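Local coordinates for SIS domain protein (Listeria monocytogenes str. 4b F2365, PDB 3FXA), which probably isomerises or binds sugar phosphates, as a putative sugar-phosphate isomerase of the SIS family, at residues S80-H84 / G85-V89; E107-N110 / L111-A114. All blocks are in the same frame, centred on the assembly; numbering follows the deposited sequence.

Interaction 1 of 2, residues S80-H84 / G85-V89; sequences SDAVH and GTLGV
Asp-81 and Ala-82 hold Thr-86 and Leu-87 through a pair of wide backbone bonds, each linking residues five apart, where an alpha-helical bond links residues four apart. Thr-86 N reaches Asp-81 O at 3.3 Å, nearly straight, while His-84 N binds that same oxygen from the opposite face of its plane. One residue on, Leu-87 N meets Ala-82 O at 3.1 Å, this time in the carbonyl plane and on a lone pair. Gly-85 N adds a weak bond to Ala-82 O; with the positive phi of Gly-85 (119°) and the Asp-81 to Thr-86 bond, this is the pattern of a Schellman motif.

Side-chain polar contacts are fewer. His-84 ND1 gives a bond of 3.2 Å to Ser-80 O from above the carbonyl plane. Thr-86 OG1, wedged between its own backbone N and carbonyl carbon (chi1 69°), comes within 2.9 Å of Ala-82 N, but at an angle too poor for a hydrogen bond. The Asp-81 carboxylate points elsewhere, its OD1 accepting from Gly-54 N of the third subunit.

Among the apolar contacts, Leu-87 CG lies 4.0 Å from Ala-82 CB; Thr-86 CG2 also comes to 3.8 Å from Asp-81 CB.

All this lies on and just after helix 79-86, in the connection that leads from strand 74-76 to strand 95-99, with Leu-77 against Ala-82 and Ile-188 of the second subunit against Leu-87.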
ATOM      1  N   SER A  80      -3.505  10.521   4.297  1.00 14.46           N
ATOM      2  CA  SER A  80      -3.716  11.343   3.074  1.00 15.97           C
ATOM      3  C   SER A  80      -4.904  10.853   2.200  1.00 16.60           C
ATOM      4  O   SER A  80      -5.323  11.572   1.259  1.00 16.82           O
ATOM      5  CB  SER A  80      -2.415  11.484   2.268  1.00 16.76           C
ATOM      6  OG  SER A  80      -1.843  10.257   1.917  1.00 16.13           O
ATOM      7  N   ASP A  81      -5.426   9.651   2.475  1.00 15.17           N
ATOM      8  CA  ASP A  81      -6.664   9.128   1.843  1.00 15.54           C
ATOM      9  C   ASP A  81      -7.855   9.292   2.790  1.00 14.89           C
ATOM     10  O   ASP A  81      -8.960   9.541   2.323  1.00 14.25           O
ATOM     11  CB  ASP A  81      -6.533   7.660   1.427  1.00 15.49           C
ATOM     12  CG  ASP A  81      -5.440   7.451   0.405  1.00 17.42           C
ATOM     13  OD1 ASP A  81      -5.248   8.365  -0.424  1.00 15.71           O
ATOM     14  OD2 ASP A  81      -4.752   6.404   0.460  1.00 18.73           O
ATOM     15  N   ALA A  82      -7.632   9.088   4.103  1.00 13.97           N
ATOM     16  CA  ALA A  82      -8.656   9.206   5.175  1.00 13.65           C
ATOM     17  C   ALA A  82      -9.581  10.432   5.115  1.00 14.20           C
ATOM     18  O   ALA A  82     -10.807  10.293   5.099  1.00 14.53           O
ATOM     19  CB  ALA A  82      -7.965   9.138   6.545  1.00 14.04           C
ATOM     20  N   VAL A  83      -8.976  11.616   5.052  1.00 15.52           N
ATOM     21  CA  VAL A  83      -9.713  12.897   4.953  1.00 15.75           C
ATOM     22  C   VAL A  83     -10.306  13.183   3.539  1.00 15.03           C
ATOM     23  O   VAL A  83     -10.924  14.244   3.328  1.00 16.27           O
ATOM     24  CB  VAL A  83      -8.839  14.081   5.425  1.00 15.45           C
ATOM     25  CG1 VAL A  83      -8.487  13.892   6.900  1.00 17.68           C
ATOM     26  CG2 VAL A  83      -7.596  14.288   4.550  1.00 12.73           C
ATOM     27  N   HIS A  84     -10.099  12.245   2.607  1.00 14.07           N
ATOM     28  CA  HIS A  84     -10.602  12.282   1.235  1.00 16.41           C
ATOM     29  C   HIS A  84     -11.506  11.083   0.898  1.00 17.66           C
ATOM     30  O   HIS A  84     -11.613  10.665  -0.277  1.00 19.85           O
ATOM     31  CB  HIS A  84      -9.399  12.371   0.302  1.00 15.32           C
ATOM     32  CG  HIS A  84      -8.699  13.680   0.388  1.00 17.46           C
ATOM     33  ND1 HIS A  84      -7.505  13.857   1.055  1.00 24.78           N
ATOM     34  CD2 HIS A  84      -9.061  14.896  -0.080  1.00 20.48           C
ATOM     35  CE1 HIS A  84      -7.155  15.128   0.971  1.00 22.43           C
ATOM     36  NE2 HIS A  84      -8.077  15.778   0.288  1.00 24.73           N
ATOM     37  N   GLY A  85     -12.179  10.553   1.927  1.00 17.64           N
ATOM     38  CA  GLY A  85     -13.179   9.497   1.800  1.00 17.82           C
ATOM     39  C   GLY A  85     -12.964   8.170   2.498  1.00 16.66           C
ATOM     40  O   GLY A  85     -13.945   7.490   2.800  1.00 15.71           O
ATOM     41  N   THR A  86     -11.707   7.788   2.760  1.00 16.65           N
ATOM     42  CA  THR A  86     -11.435   6.470   3.337  1.00 17.19           C
ATOM     43  C   THR A  86     -11.793   6.382   4.817  1.00 15.89           C
ATOM     44  O   THR A  86     -11.865   5.274   5.345  1.00 16.30           O
ATOM     45  CB  THR A  86     -10.061   5.889   2.954  1.00 18.00           C
ATOM     46  OG1 THR A  86      -8.992   6.619   3.573  1.00 19.48           O
ATOM     47  CG2 THR A  86      -9.904   5.889   1.425  1.00 19.24           C
ATOM     48  N   LEU A  87     -12.071   7.530   5.471  1.00 16.03           N
ATOM     49  CA  LEU A  87     -12.630   7.504   6.849  1.00 15.35           C
ATOM     50  C   LEU A  87     -13.960   6.738   6.925  1.00 17.05           C
ATOM     51  O   LEU A  87     -14.389   6.332   8.009  1.00 17.67           O
ATOM     52  CB  LEU A  87     -12.786   8.904   7.454  1.00 15.83           C
ATOM     53  CG  LEU A  87     -11.598   9.490   8.179  1.00 17.13           C
ATOM     54  CD1 LEU A  87     -11.826  10.939   8.438  1.00 15.21           C
ATOM     55  CD2 LEU A  87     -11.331   8.719   9.495  1.00 16.56           C
ATOM     56  N   GLY A  88     -14.616   6.548   5.784  1.00 16.86           N
ATOM     57  CA  GLY A  88     -15.784   5.658   5.706  1.00 15.67           C
ATOM     58  C   GLY A  88     -15.532   4.190   6.082  1.00 14.54           C
ATOM     59  O   GLY A  88     -16.477   3.466   6.372  1.00 14.11           O
ATOM     60  N   VAL A  89     -14.272   3.744   6.091  1.00 14.81           N
ATOM     61  CA  VAL A  89     -13.911   2.384   6.543  1.00 13.79           C
ATOM     62  C   VAL A  89     -14.152   2.198   8.069  1.00 15.81           C
ATOM     63  O   VAL A  89     -14.353   1.069   8.517  1.00 17.09           O
ATOM     64  CB  VAL A  89     -12.421   2.013   6.185  1.00 17.35           C
ATOM     65  CG1 VAL A  89     -11.445   2.661   7.165  1.00 14.05           C
ATOM     66  CG2 VAL A  89     -12.186   0.500   6.184  1.00 15.00           C
TER

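Interaction 2 of 2, residues E107-N110 / L111-A114; sequences ELLN and LIPA
Leu-108 (chi1 -57°) and Leu-111 (chi1 -47°) each turn CG anti to the carbonyl carbon, beside the backbone N, which lets the two side chains cross at a slant with Leu-108 CD2 and Leu-111 CD1 4.0 Å apart. Leu-109 and Ile-112 share that setting but lie alongside each other, pointing the same way, and Leu-109 CD2 meets Ile-112 CD1 at 4.1 Å; Val-132 of helix 132-136 packs on both.

The backbone beneath is a type I beta turn from Leu-109 to Ile-112. Ile-112 N binds Leu-109 O at 3.1 Å and Leu-111 N binds Leu-108 O at 3.0 Å. Pro-113 has no N-H to offer Leu-109 O and instead brings its CD to 3.4 Å from that oxygen. One residue further on, a water bridges the chain: it donates to Asn-110 O at 2.7 Å and accepts from Ala-114 N at 2.7 Å, standing in for a direct helical bond.

What results is a break between short helix 106-109 and helix 112-118. Both belong to the helical connection between parallel strands 95-99 and 121-126, a beta-alpha-beta crossover of the Rossmann-like SIS domain.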
ATOM      1  N   GLU A 107      -2.031  15.342  10.648  1.00 19.78           N
ATOM      2  CA  GLU A 107      -2.688  14.355   9.775  1.00 18.75           C
ATOM      3  C   GLU A 107      -3.588  13.381  10.546  1.00 19.11           C
ATOM      4  O   GLU A 107      -4.594  12.911  10.021  1.00 18.35           O
ATOM      5  CB  GLU A 107      -1.673  13.522   8.974  1.00 19.04           C
ATOM      6  CG  GLU A 107      -0.831  14.264   7.953  1.00 19.59           C
ATOM      7  CD  GLU A 107       0.432  14.918   8.497  1.00 23.02           C
ATOM      8  OE1 GLU A 107       0.533  15.187   9.719  1.00 19.71           O
ATOM      9  OE2 GLU A 107       1.331  15.184   7.669  1.00 25.18           O
ATOM     10  N   LEU A 108      -3.190  13.042  11.773  1.00 16.60           N
ATOM     11  CA  LEU A 108      -3.954  12.141  12.635  1.00 17.25           C
ATOM     12  C   LEU A 108      -4.992  12.889  13.436  1.00 16.05           C
ATOM     13  O   LEU A 108      -6.084  12.360  13.655  1.00 17.57           O
ATOM     14  CB  LEU A 108      -3.030  11.360  13.586  1.00 16.79           C
ATOM     15  CG  LEU A 108      -1.900  10.510  12.966  1.00 16.91           C
ATOM     16  CD1 LEU A 108      -1.297   9.571  14.020  1.00 16.16           C
ATOM     17  CD2 LEU A 108      -2.400   9.665  11.829  1.00 17.96           C
ATOM     18  N   LEU A 109      -4.674  14.111  13.878  1.00 16.61           N
ATOM     19  CA  LEU A 109      -5.625  14.911  14.665  1.00 16.12           C
ATOM     20  C   LEU A 109      -6.887  15.186  13.855  1.00 16.12           C
ATOM     21  O   LEU A 109      -7.976  15.197  14.409  1.00 15.76           O
ATOM     22  CB  LEU A 109      -5.018  16.226  15.152  1.00 15.10           C
ATOM     23  CG  LEU A 109      -3.792  16.201  16.065  1.00 19.22           C
ATOM     24  CD1 LEU A 109      -3.505  17.597  16.602  1.00 16.60           C
ATOM     25  CD2 LEU A 109      -3.932  15.191  17.228  1.00 21.85           C
ATOM     26  N   ASN A 110      -6.714  15.389  12.540  1.00 17.71           N
ATOM     27  CA  ASN A 110      -7.824  15.548  11.572  1.00 18.67           C
ATOM     28  C   ASN A 110      -8.807  14.361  11.476  1.00 18.38           C
ATOM     29  O   ASN A 110      -9.900  14.535  10.945  1.00 17.37           O
ATOM     30  CB  ASN A 110      -7.282  15.857  10.161  1.00 19.71           C
ATOM     31  CG  ASN A 110      -6.628  17.235  10.048  1.00 22.29           C
ATOM     32  OD1 ASN A 110      -6.873  18.140  10.841  1.00 30.06           O
ATOM     33  ND2 ASN A 110      -5.800  17.394   9.029  1.00 26.41           N
ATOM     34  N   LEU A 111      -8.408  13.182  11.985  1.00 17.63           N
ATOM     35  CA  LEU A 111      -9.199  11.954  12.025  1.00 17.24           C
ATOM     36  C   LEU A 111     -10.050  11.819  13.286  1.00 15.89           C
ATOM     37  O   LEU A 111     -10.987  11.019  13.305  1.00 17.92           O
ATOM     38  CB  LEU A 111      -8.266  10.711  11.946  1.00 16.59           C
ATOM     39  CG  LEU A 111      -7.174  10.754  10.864  1.00 17.16           C
ATOM     40  CD1 LEU A 111      -6.279   9.485  10.857  1.00 16.20           C
ATOM     41  CD2 LEU A 111      -7.760  11.047   9.479  1.00 21.01           C
ATOM     42  N   ILE A 112      -9.751  12.597  14.331  1.00 15.95           N
ATOM     43  CA  ILE A 112     -10.437  12.448  15.625  1.00 16.19           C
ATOM     44  C   ILE A 112     -11.898  12.885  15.566  1.00 16.78           C
ATOM     45  O   ILE A 112     -12.756  12.152  16.061  1.00 17.60           O
ATOM     46  CB  ILE A 112      -9.659  13.113  16.793  1.00 15.69           C
ATOM     47  CG1 ILE A 112      -8.294  12.409  16.961  1.00 16.16           C
ATOM     48  CG2 ILE A 112     -10.432  12.992  18.092  1.00 17.99           C
ATOM     49  CD1 ILE A 112      -7.343  13.088  17.935  1.00 14.42           C
ATOM     50  N   PRO A 113     -12.189  14.036  14.930  1.00 16.62           N
ATOM     51  CA  PRO A 113     -13.623  14.405  14.862  1.00 17.51           C
ATOM     52  C   PRO A 113     -14.537  13.323  14.252  1.00 18.07           C
ATOM     53  O   PRO A 113     -15.632  13.090  14.795  1.00 19.28           O
ATOM     54  CB  PRO A 113     -13.611  15.686  14.035  1.00 16.68           C
ATOM     55  CG  PRO A 113     -12.306  16.269  14.260  1.00 19.62           C
ATOM     56  CD  PRO A 113     -11.351  15.109  14.359  1.00 16.94           C
ATOM     57  N   ALA A 114     -14.098  12.660  13.169  1.00 16.97           N
ATOM     58  CA  ALA A 114     -14.874  11.561  12.568  1.00 16.88           C
ATOM     59  C   ALA A 114     -15.012  10.371  13.521  1.00 16.87           C
ATOM     60  O   ALA A 114     -16.086   9.752  13.619  1.00 17.02           O
ATOM     61  CB  ALA A 114     -14.278  11.108  11.241  1.00 17.19           C
TER
HETATM   62  O   HOH W   1     -12.437  13.678  11.235  1.00 23.99           O

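In the fold
Coming from the N terminus, the chain passes through strands 48-51 and 74-76 before interaction 1 shapes helix 79-86 and the 3-10 segment after it. Strand 95-99 follows, then interaction 2 joins helices 106-109 and 112-118 ahead of strand 121-126. Each contact closes just a local turn, and they run in series without nesting or crossing. Their centres are nevertheless only about 10 Å apart, and they touch directly: Ala-82 CB lies 3.5 Å from Leu-111 CD2, and Leu-87 CD1 is 3.7 Å from Ala-114 CB. Through this packing, two helical connections of the parallel sheet rest on each other, and Leu-111 also reaches Ala-51 of strand 48-51.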